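Local coordinates for Maltose/maltodextrin transport permease homologue (Bdellovibrio bacteriovorus HD100, PDB 6FFL), which binds maltotriose as the MalE solute-binding domain of a maltose/maltodextrin ABC transporter in which this domain is fused to the membrane subunit MalF, at residues Pro80-Leu85 and Asp102-Met107; Gly113-Leu118 and Trp236-Tyr241; Met117-Lys122 and Phe248-Ile253. One frame throughout, in Å; residues are numbered along the deposited sequence.

Interaction 1. Residues Pro80-Leu85 and Asp102-Met107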
loop_
_atom_site.group_PDB
_atom_site.type_symbol
_atom_site.label_atom_id
_atom_site.label_comp_id
_atom_site.label_asym_id
_atom_site.label_seq_id
_atom_site.Cartn_x
_atom_site.Cartn_y
_atom_site.Cartn_z
ATOM N N PRO A 80 -14.862 12.233 -13.015
ATOM C CA PRO A 80 -14.604 11.102 -13.917
ATOM C C PRO A 80 -13.581 11.527 -14.957
ATOM O O PRO A 80 -13.643 12.639 -15.477
ATOM C CB PRO A 80 -15.970 10.827 -14.561
ATOM C CG PRO A 80 -16.966 11.566 -13.732
ATOM C CD PRO A 80 -16.247 12.725 -13.119
ATOM N N LEU A 81 -12.622 10.641 -15.239
ATOM C CA LEU A 81 -11.527 10.970 -16.147
ATOM C C LEU A 81 -11.779 10.529 -17.580
ATOM O O LEU A 81 -11.014 10.910 -18.474
ATOM C CB LEU A 81 -10.222 10.332 -15.649
ATOM C CG LEU A 81 -9.785 10.859 -14.289
ATOM C CD1 LEU A 81 -8.536 10.141 -13.812
ATOM C CD2 LEU A 81 -9.582 12.375 -14.340
ATOM N N ASP A 82 -12.825 9.738 -17.812
ATOM C CA ASP A 82 -13.068 9.167 -19.134
ATOM C C ASP A 82 -13.181 10.243 -20.206
ATOM O O ASP A 82 -12.570 10.138 -21.275
ATOM C CB ASP A 82 -14.330 8.313 -19.076
ATOM C CG ASP A 82 -14.220 7.215 -18.036
ATOM O OD1 ASP A 82 -14.513 7.478 -16.840
ATOM O OD2 ASP A 82 -13.793 6.104 -18.415
ATOM N N GLU A 83 -13.959 11.287 -19.940
ATOM C CA GLU A 83 -14.102 12.372 -20.900
ATOM C C GLU A 83 -12.886 13.290 -20.902
ATOM O O GLU A 83 -12.586 13.915 -21.927
ATOM C CB GLU A 83 -15.373 13.171 -20.598
ATOM C CG GLU A 83 -16.592 12.321 -20.201
ATOM C CD GLU A 83 -16.568 11.858 -18.741
ATOM O OE1 GLU A 83 -15.608 12.203 -18.015
ATOM O OE2 GLU A 83 -17.507 11.144 -18.323
ATOM N N VAL A 84 -12.179 13.374 -19.774
ATOM C CA VAL A 84 -11.005 14.235 -19.671
ATOM C C VAL A 84 -9.866 13.695 -20.528
ATOM O O VAL A 84 -9.243 14.433 -21.301
ATOM C CB VAL A 84 -10.576 14.369 -18.199
ATOM C CG1 VAL A 84 -9.260 15.127 -18.090
ATOM C CG2 VAL A 84 -11.672 15.054 -17.383
ATOM N N LEU A 85 -9.571 12.401 -20.395
ATOM C CA LEU A 85 -8.417 11.793 -21.049
ATOM C C LEU A 85 -8.765 10.970 -22.286
ATOM O O LEU A 85 -7.868 10.690 -23.091
ATOM C CB LEU A 85 -7.657 10.910 -20.047
ATOM C CG LEU A 85 -7.170 11.656 -18.800
ATOM C CD1 LEU A 85 -6.596 10.710 -17.770
ATOM C CD2 LEU A 85 -6.157 12.728 -19.178
ATOM N N ASP A 102 -18.371 2.232 -10.500
ATOM C CA ASP A 102 -19.613 2.804 -11.016
ATOM C C ASP A 102 -19.500 3.066 -12.513
ATOM O O ASP A 102 -20.009 4.065 -13.025
ATOM C CB ASP A 102 -19.973 4.083 -10.248
ATOM C CG ASP A 102 -21.431 4.488 -10.404
ATOM O OD1 ASP A 102 -22.266 3.641 -10.787
ATOM O OD2 ASP A 102 -21.731 5.675 -10.148
ATOM N N GLY A 103 -18.774 2.196 -13.213
ATOM C CA GLY A 103 -18.623 2.289 -14.647
ATOM C C GLY A 103 -17.696 3.369 -15.151
ATOM O O GLY A 103 -17.620 3.566 -16.367
ATOM N N LYS A 104 -16.977 4.068 -14.274
ATOM C CA LYS A 104 -16.130 5.178 -14.689
ATOM C C LYS A 104 -14.732 5.041 -14.102
ATOM O O LYS A 104 -14.504 4.315 -13.127
ATOM C CB LYS A 104 -16.718 6.533 -14.264
ATOM C CG LYS A 104 -18.055 6.861 -14.931
ATOM C CD LYS A 104 -18.770 8.019 -14.242
ATOM C CE LYS A 104 -20.285 7.892 -14.370
ATOM N NZ LYS A 104 -20.990 9.164 -14.037
ATOM N N HIS A 105 -13.800 5.789 -14.696
ATOM C CA HIS A 105 -12.411 5.852 -14.242
ATOM C C HIS A 105 -12.208 7.123 -13.426
ATOM O O HIS A 105 -12.248 8.223 -13.978
ATOM C CB HIS A 105 -11.439 5.859 -15.419
ATOM C CG HIS A 105 -11.343 4.561 -16.159
ATOM N ND1 HIS A 105 -11.905 4.375 -17.403
ATOM C CD2 HIS A 105 -10.717 3.399 -15.851
ATOM C CE1 HIS A 105 -11.644 3.149 -17.823
ATOM N NE2 HIS A 105 -10.925 2.536 -16.901
ATOM N N TYR A 106 -11.930 6.982 -12.129
ATOM C CA TYR A 106 -11.685 8.159 -11.308
ATOM C C TYR A 106 -10.212 8.368 -10.978
ATOM O O TYR A 106 -9.868 9.394 -10.380
ATOM C CB TYR A 106 -12.505 8.080 -10.002
ATOM C CG TYR A 106 -14.003 8.244 -10.231
ATOM C CD1 TYR A 106 -14.565 9.502 -10.401
ATOM C CD2 TYR A 106 -14.843 7.139 -10.267
ATOM C CE1 TYR A 106 -15.941 9.657 -10.604
ATOM C CE2 TYR A 106 -16.208 7.279 -10.477
ATOM C CZ TYR A 106 -16.746 8.532 -10.641
ATOM O OH TYR A 106 -18.098 8.659 -10.844
ATOM N N MET A 107 -9.334 7.435 -11.355
ATOM C CA MET A 107 -7.941 7.487 -10.949
ATOM C C MET A 107 -7.073 6.899 -12.052
ATOM O O MET A 107 -7.470 5.924 -12.695
ATOM C CB MET A 107 -7.727 6.705 -9.641
ATOM C CG MET A 107 -6.279 6.469 -9.303
ATOM S SD MET A 107 -6.023 5.532 -7.784
ATOM C CE MET A 107 -6.565 6.713 -6.537
#

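Interaction 2. Residues Gly113-Leu118 and Trp236-Tyr241. With GLC (alpha-D-glucopyranose), chain B; GLC (alpha-D-glucopyranose), chain C.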
loop_
_atom_site.group_PDB
_atom_site.type_symbol
_atom_site.label_atom_id
_atom_site.label_comp_id
_atom_site.label_asym_id
_atom_site.label_seq_id
_atom_site.Cartn_x
_atom_site.Cartn_y
_atom_site.Cartn_z
ATOM N N GLY A 113 1.413 -2.224 -8.356
ATOM C CA GLY A 113 2.046 -2.960 -7.278
ATOM C C GLY A 113 1.315 -2.673 -5.984
ATOM O O GLY A 113 0.202 -3.158 -5.786
ATOM N N ASN A 114 1.928 -1.882 -5.114
ATOM C CA ASN A 114 1.366 -1.559 -3.806
ATOM C C ASN A 114 1.199 -2.803 -2.943
ATOM O O ASN A 114 0.361 -2.835 -2.045
ATOM C CB ASN A 114 0.026 -0.817 -3.955
ATOM C CG ASN A 114 -0.309 0.004 -2.735
ATOM O OD1 ASN A 114 0.525 0.772 -2.259
ATOM N ND2 ASN A 114 -1.520 -0.165 -2.208
ATOM N N HIS A 115 1.992 -3.835 -3.213
ATOM C CA HIS A 115 1.810 -5.154 -2.633
ATOM C C HIS A 115 2.848 -5.410 -1.546
ATOM O O HIS A 115 4.007 -4.993 -1.663
ATOM C CB HIS A 115 1.906 -6.236 -3.711
ATOM C CG HIS A 115 3.146 -6.156 -4.554
ATOM N ND1 HIS A 115 3.487 -5.028 -5.280
ATOM C CD2 HIS A 115 4.117 -7.065 -4.799
ATOM C CE1 HIS A 115 4.612 -5.255 -5.937
ATOM N NE2 HIS A 115 5.016 -6.485 -5.661
ATOM N N LEU A 116 2.428 -6.121 -0.501
ATOM C CA LEU A 116 3.317 -6.520 0.580
ATOM C C LEU A 116 4.060 -7.806 0.241
ATOM O O LEU A 116 3.577 -8.654 -0.514
ATOM C CB LEU A 116 2.532 -6.723 1.866
ATOM C CG LEU A 116 1.886 -5.462 2.416
ATOM C CD1 LEU A 116 0.973 -5.848 3.588
ATOM C CD2 LEU A 116 2.938 -4.460 2.852
ATOM N N MET A 117 5.238 -7.956 0.838
ATOM C CA MET A 117 6.072 -9.122 0.580
ATOM C C MET A 117 6.997 -9.294 1.773
ATOM O O MET A 117 7.057 -8.438 2.654
ATOM C CB MET A 117 6.870 -8.946 -0.713
ATOM C CG MET A 117 7.986 -7.928 -0.592
ATOM S SD MET A 117 8.375 -7.093 -2.146
ATOM C CE MET A 117 6.967 -5.974 -2.292
ATOM N N LEU A 118 7.725 -10.410 1.790
ATOM C CA LEU A 118 8.805 -10.590 2.753
ATOM C C LEU A 118 10.074 -9.977 2.176
ATOM O O LEU A 118 10.387 -10.180 0.999
ATOM C CB LEU A 118 9.022 -12.078 3.069
ATOM C CG LEU A 118 9.987 -12.372 4.226
ATOM C CD1 LEU A 118 9.290 -12.114 5.548
ATOM C CD2 LEU A 118 10.501 -13.816 4.156
ATOM N N TRP A 236 6.696 0.112 -2.331
ATOM C CA TRP A 236 7.048 1.519 -2.151
ATOM C C TRP A 236 8.329 1.698 -1.348
ATOM O O TRP A 236 8.911 2.790 -1.376
ATOM C CB TRP A 236 5.921 2.274 -1.424
ATOM C CG TRP A 236 5.608 1.655 -0.077
ATOM C CD1 TRP A 236 6.286 1.847 1.095
ATOM C CD2 TRP A 236 4.561 0.711 0.214
ATOM N NE1 TRP A 236 5.722 1.087 2.098
ATOM C CE2 TRP A 236 4.663 0.386 1.584
ATOM C CE3 TRP A 236 3.542 0.125 -0.547
ATOM C CZ2 TRP A 236 3.784 -0.508 2.208
ATOM C CZ3 TRP A 236 2.667 -0.773 0.075
ATOM C CH2 TRP A 236 2.799 -1.080 1.435
ATOM N N SER A 237 8.772 0.666 -0.621
ATOM C CA SER A 237 9.910 0.802 0.276
ATOM C C SER A 237 11.236 0.410 -0.363
ATOM O O SER A 237 12.284 0.667 0.235
ATOM C CB SER A 237 9.685 -0.036 1.545
ATOM O OG SER A 237 9.733 -1.438 1.258
ATOM N N TRP A 238 11.217 -0.182 -1.561
ATOM C CA TRP A 238 12.450 -0.681 -2.166
ATOM C C TRP A 238 13.481 0.427 -2.328
ATOM O O TRP A 238 14.665 0.246 -2.018
ATOM C CB TRP A 238 12.153 -1.291 -3.530
ATOM C CG TRP A 238 11.328 -2.545 -3.511
ATOM C CD1 TRP A 238 11.099 -3.382 -2.449
ATOM C CD2 TRP A 238 10.639 -3.110 -4.625
ATOM N NE1 TRP A 238 10.301 -4.433 -2.844
ATOM C CE2 TRP A 238 10.019 -4.294 -4.181
ATOM C CE3 TRP A 238 10.489 -2.729 -5.964
ATOM C CZ2 TRP A 238 9.241 -5.091 -5.024
ATOM C CZ3 TRP A 238 9.725 -3.530 -6.803
ATOM C CH2 TRP A 238 9.108 -4.696 -6.328
ATOM N N GLY A 239 13.050 1.578 -2.848
ATOM C CA GLY A 239 13.998 2.641 -3.140
ATOM C C GLY A 239 14.724 3.117 -1.901
ATOM O O GLY A 239 15.933 3.355 -1.926
ATOM N N ASP A 240 14.003 3.230 -0.791
ATOM C CA ASP A 240 14.627 3.736 0.421
ATOM C C ASP A 240 15.563 2.718 1.057
ATOM O O ASP A 240 16.577 3.113 1.646
ATOM C CB ASP A 240 13.545 4.205 1.385
ATOM C CG ASP A 240 13.031 5.594 1.016
ATOM O OD1 ASP A 240 13.841 6.545 1.009
ATOM O OD2 ASP A 240 11.849 5.736 0.670
ATOM N N TYR A 241 15.288 1.413 0.923
ATOM C CA TYR A 241 16.265 0.444 1.417
ATOM C C TYR A 241 17.507 0.405 0.538
ATOM O O TYR A 241 18.617 0.229 1.053
ATOM C CB TYR A 241 15.643 -0.955 1.548
ATOM C CG TYR A 241 14.508 -0.953 2.555
ATOM C CD1 TYR A 241 14.641 -0.289 3.768
ATOM C CD2 TYR A 241 13.299 -1.579 2.272
ATOM C CE1 TYR A 241 13.599 -0.252 4.686
ATOM C CE2 TYR A 241 12.253 -1.543 3.177
ATOM C CZ TYR A 241 12.402 -0.878 4.373
ATOM O OH TYR A 241 11.363 -0.832 5.268
HETATM C C1 GLC B . 0.857 1.775 2.100
HETATM C C2 GLC B . -0.113 1.485 0.962
HETATM C C3 GLC B . -1.546 1.868 1.299
HETATM C C4 GLC B . -1.910 1.213 2.627
HETATM C C5 GLC B . -0.914 1.654 3.696
HETATM C C6 GLC B . -1.245 1.024 5.054
HETATM O O2 GLC B . 0.344 2.200 -0.201
HETATM O O3 GLC B . -2.409 1.381 0.256
HETATM O O4 GLC B . -3.207 1.633 3.022
HETATM O O5 GLC B . 0.379 1.202 3.309
HETATM O O6 GLC B . -0.536 1.717 6.105
HETATM C C1 GLC C . 4.548 5.467 2.476
HETATM C C2 GLC C . 4.068 5.053 1.080
HETATM C C3 GLC C . 2.634 4.544 1.118
HETATM C C4 GLC C . 2.452 3.481 2.202
HETATM C C5 GLC C . 2.976 3.998 3.549
HETATM C C6 GLC C . 2.931 2.907 4.618
HETATM O O1 GLC C . 3.838 6.635 2.894
HETATM O O2 GLC C . 4.100 6.172 0.190
HETATM O O3 GLC C . 2.289 4.037 -0.189
HETATM O O4 GLC C . 1.047 3.165 2.273
HETATM O O5 GLC C . 4.341 4.413 3.434
HETATM O O6 GLC C . 3.276 3.454 5.899
#

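Interaction 3. Residues Met117-Lys122 and Phe248-Ile253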
loop_
_atom_site.group_PDB
_atom_site.type_symbol
_atom_site.label_atom_id
_atom_site.label_comp_id
_atom_site.label_asym_id
_atom_site.label_seq_id
_atom_site.Cartn_x
_atom_site.Cartn_y
_atom_site.Cartn_z
ATOM N N MET A 117 5.238 -7.956 0.838
ATOM C CA MET A 117 6.072 -9.122 0.580
ATOM C C MET A 117 6.997 -9.294 1.773
ATOM O O MET A 117 7.057 -8.438 2.654
ATOM C CB MET A 117 6.870 -8.946 -0.713
ATOM C CG MET A 117 7.986 -7.928 -0.592
ATOM S SD MET A 117 8.375 -7.093 -2.146
ATOM C CE MET A 117 6.967 -5.974 -2.292
ATOM N N LEU A 118 7.725 -10.410 1.790
ATOM C CA LEU A 118 8.805 -10.590 2.753
ATOM C C LEU A 118 10.074 -9.977 2.176
ATOM O O LEU A 118 10.387 -10.180 0.999
ATOM C CB LEU A 118 9.022 -12.078 3.069
ATOM C CG LEU A 118 9.987 -12.372 4.226
ATOM C CD1 LEU A 118 9.290 -12.114 5.548
ATOM C CD2 LEU A 118 10.501 -13.816 4.156
ATOM N N LEU A 119 10.770 -9.179 2.982
ATOM C CA LEU A 119 12.091 -8.683 2.632
ATOM C C LEU A 119 13.051 -9.273 3.641
ATOM O O LEU A 119 12.696 -9.436 4.813
ATOM C CB LEU A 119 12.174 -7.141 2.664
ATOM C CG LEU A 119 11.244 -6.387 1.704
ATOM C CD1 LEU A 119 9.873 -6.146 2.342
ATOM C CD2 LEU A 119 11.898 -5.063 1.299
ATOM N N TYR A 120 14.261 -9.592 3.201
ATOM C CA TYR A 120 15.224 -10.174 4.121
ATOM C C TYR A 120 16.586 -9.553 3.869
ATOM O O TYR A 120 16.940 -9.269 2.721
ATOM C CB TYR A 120 15.293 -11.710 4.000
ATOM C CG TYR A 120 15.547 -12.263 2.611
ATOM C CD1 TYR A 120 14.500 -12.471 1.720
ATOM C CD2 TYR A 120 16.833 -12.609 2.206
ATOM C CE1 TYR A 120 14.731 -12.996 0.446
ATOM C CE2 TYR A 120 17.071 -13.129 0.941
ATOM C CZ TYR A 120 16.020 -13.319 0.071
ATOM O OH TYR A 120 16.260 -13.840 -1.182
ATOM N N ASN A 121 17.334 -9.341 4.956
ATOM C CA ASN A 121 18.662 -8.745 4.908
ATOM C C ASN A 121 19.678 -9.852 4.641
ATOM O O ASN A 121 19.829 -10.778 5.447
ATOM C CB ASN A 121 18.944 -8.015 6.226
ATOM C CG ASN A 121 20.222 -7.175 6.196
ATOM O OD1 ASN A 121 21.124 -7.408 5.393
ATOM N ND2 ASN A 121 20.303 -6.191 7.096
ATOM N N LYS A 122 20.359 -9.769 3.499
ATOM C CA LYS A 122 21.305 -10.806 3.113
ATOM C C LYS A 122 22.548 -10.841 3.991
ATOM O O LYS A 122 23.337 -11.787 3.868
ATOM C CB LYS A 122 21.673 -10.621 1.644
ATOM C CG LYS A 122 20.512 -10.941 0.723
ATOM C CD LYS A 122 20.830 -10.527 -0.706
ATOM C CE LYS A 122 19.737 -10.963 -1.667
ATOM N NZ LYS A 122 20.104 -10.681 -3.087
ATOM N N PHE A 248 19.150 -6.417 0.334
ATOM C CA PHE A 248 17.957 -7.187 0.653
ATOM C C PHE A 248 17.505 -8.037 -0.528
ATOM O O PHE A 248 17.745 -7.699 -1.693
ATOM C CB PHE A 248 16.803 -6.277 1.107
ATOM C CG PHE A 248 16.261 -5.363 0.024
ATOM C CD1 PHE A 248 16.814 -4.108 -0.195
ATOM C CD2 PHE A 248 15.175 -5.750 -0.735
ATOM C CE1 PHE A 248 16.300 -3.263 -1.172
ATOM C CE2 PHE A 248 14.645 -4.914 -1.714
ATOM C CZ PHE A 248 15.208 -3.666 -1.933
ATOM N N GLY A 249 16.856 -9.156 -0.202
ATOM C CA GLY A 249 16.091 -9.928 -1.153
ATOM C C GLY A 249 14.610 -9.800 -0.833
ATOM O O GLY A 249 14.217 -9.266 0.204
ATOM N N ILE A 250 13.782 -10.297 -1.752
ATOM C CA ILE A 250 12.334 -10.266 -1.571
ATOM C C ILE A 250 11.778 -11.653 -1.855
ATOM O O ILE A 250 12.395 -12.450 -2.569
ATOM C CB ILE A 250 11.630 -9.208 -2.457
ATOM C CG1 ILE A 250 11.789 -9.518 -3.949
ATOM C CG2 ILE A 250 12.133 -7.796 -2.144
ATOM C CD1 ILE A 250 10.901 -8.601 -4.832
ATOM N N ALA A 251 10.619 -11.946 -1.263
ATOM C CA ALA A 251 9.992 -13.254 -1.407
ATOM C C ALA A 251 8.518 -13.127 -1.059
ATOM O O ALA A 251 8.087 -12.151 -0.444
ATOM C CB ALA A 251 10.648 -14.309 -0.504
ATOM N N ARG A 252 7.746 -14.144 -1.437
ATOM C CA ARG A 252 6.373 -14.223 -0.948
ATOM C C ARG A 252 6.343 -14.225 0.577
ATOM O O ARG A 252 7.204 -14.833 1.223
ATOM C CB ARG A 252 5.707 -15.504 -1.467
ATOM C CG ARG A 252 5.490 -15.533 -2.958
ATOM C CD ARG A 252 4.824 -16.825 -3.396
ATOM N NE ARG A 252 4.500 -16.773 -4.816
ATOM C CZ ARG A 252 3.907 -17.752 -5.488
ATOM N NH1 ARG A 252 3.559 -18.866 -4.864
ATOM N NH2 ARG A 252 3.653 -17.605 -6.787
ATOM N N ILE A 253 5.330 -13.576 1.156
ATOM C CA ILE A 253 5.035 -13.828 2.572
ATOM C C ILE A 253 4.830 -15.334 2.682
ATOM O O ILE A 253 4.086 -15.912 1.878
ATOM C CB ILE A 253 3.806 -13.042 3.060
ATOM C CG1 ILE A 253 4.073 -11.537 2.999
ATOM C CG2 ILE A 253 3.429 -13.453 4.480
ATOM C CD1 ILE A 253 2.785 -10.686 3.131
HETATM O O HOH W 1 14.078 -14.382 -2.795
HETATM O O HOH W 2 18.375 -9.211 -4.132
#

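Interaction 1. Residues Pro80-Leu85 and Asp102-Met107
Asp82 holds His105 with both carboxylate oxygens. OD1 of Asp82 takes the backbone N of His105 on its syn lone pair, 2.8 Å away and almost straight at 174°. OD2 of Asp82 accepts from ND1 of His105, also at 2.8 Å. OD2 lies near the imidazole plane, at the ring edge, but ND1 meets it on the syn side from 31° out of the carboxylate plane; the two flat groups are turned 37° against each other. The pair of bonds, one to main chain and one to ring, fixes the rotation of the carboxylate and would favour a proton on ND1. Phe90 stacks on the imidazole.

The carbonyl of His105 is used as well: Leu81 N donates to His105 O at 2.8 Å. Leu81 then runs along the opposing backbone. Its CB is 3.4 Å from His105 O, its CG passes the same oxygen at 3.6 Å, and its CD1 tip ends 3.7 Å from Met107 N and equally close to the carbonyl carbon of Tyr106. With CG of Leu81 anti to its own carbonyl carbon, the side chain points along that backbone from His105 O toward Met107 N. Pro80 flanks the bonds, lying alongside the Tyr106 ring with its CG 3.8 Å from CE1 of Tyr106, while CD of Lys104 brushes the proline CB and CG.

The arrangement ties helix 82-85 and the residues leading into it to a strand of the lobe that carries the N terminus, in a two-lobed periplasmic binding-protein fold. Val84 and Leu85 turn to helix 281-294, Leu81 also packs on Leu274 of strand 266-274, Ser273 of that strand is hydrogen-bonded to Tyr106 O, and the Tyr106 ring rests on helix 69-74.

Interaction 2. Residues Gly113-Leu118 and Trp236-Tyr241
Leu116 and Trp236 meet beside the sugar cleft of this periplasmic binding-protein fold, where Trp236 serves as an aromatic platform for maltotriose. CG of Trp236 stands between its backbone N and carbonyl carbon (chi1 58°), which extends the indole past Asn114. CD2 of Leu116 touches CH2 of Trp236 at 3.7 Å. One indole face carries two glucose units: C1 of the chain B glucose lies 3.5 Å from CH2 of Trp236, toward the rim, and C4 of the chain C glucose sits above the ring centre. NE1 of Trp236 is hydrogen-bonded to the hydroxyl of Tyr216.

The amide of Asn114 faces the neighbouring hydroxyls O2 and O3 of the chain B glucose: ND2 donates to O3 at 3.0 Å in an almost straight bond, and OD1 accepts from O2. OD1 of Asn114 also has Lys270 as a partner and lies obliquely by the indole rim, 3.5 Å from CZ3 of Trp236.

Behind the pocket, Met117 bends at its thioether (chi3 75°), laying CE over one face of the His115 ring, whose NE2 is hydrogen-bonded to the hydroxyl of Ser331. The sulfur meets the other tryptophan at its edge in a Met-aromatic contact, and Trp238 NE1 gives Met117 SD a weak hydrogen bond, 3.4 Å long and bent to 143°.

Interaction 3. Residues Met117-Lys122 and Phe248-Ile253
With CG of Tyr120 set between its backbone N and carbonyl carbon (chi1 54°), the phenol ring swings over Gly249, its partner in the strand ladder. Phe248, on the opposite face of the sheet, has a similar first torsion (67°) that turns its ring alongside Leu119.

The Tyr120 ring lies over the main chain of Gly249 in a CH-pi contact, the glycine CA 3.8 Å from the ring centroid and 20° off its normal. Having no side chain, Gly249 lets the ring settle directly on the peptide. Beyond the ring, water 1 lies in its plane and joins Tyr120 OH, 2.8 Å away, to Ile250 O. A second water donates to Phe248 O at 2.9 Å; it also lies by NZ of the extended Lys122 chain, at a distance too short to be other than doubtful.

Two antiparallel hydrogen-bonded pairs hold the strands. Leu118 and Ala251 exchange bonds in both directions, Leu118 N to Ala251 O being 2.9 Å; Tyr120 and Gly249 do the same, with Tyr120 N to Gly249 O at 3.0 Å. Leu119-Ile250 and Asn121-Phe248 are the non-hydrogen-bonded pairs. On their face CD2 of Leu119 lies 3.9 Å from CD2 of Phe248, the two side chains running side by side. CG2 of Ile250 is 3.8 Å from SD of Met117 and reaches the edge of the Phe248 ring; helices 238-243 and 328-335 pack onto this group. At the far end, Arg252 turns away to salt bridges with Asp333 and Glu336.

The ladder places 248-251 as an outer strand of a four-stranded mixed sheet. Strand 116-121, where the chain has crossed from the first lobe, is the antiparallel one between 228-234 and 248-251, as in the type II periplasmic binding-protein fold.

In the fold
From the N terminus, interaction 1 comes first and closes a short loop, with 16 residues between its segments, in the lobe built on the sheet of strands 4-9 and 266-274. The chain then enters the other lobe, where interactions 2 and 3 both start from strand 116-121 and share Met117 and Leu118. Interaction 3 is shifted four residues on, and its loop of 125 residues, against 117, closes later, at 248-253. Helix 238-243 and strand 248-251, consecutive in the chain, also pack together through Tyr241 and Phe248. Interaction 2 lies at the sugar cleft, and interactions 1 and 3 lie on opposite sides of the chain's centre, about 36 Å apart between centres.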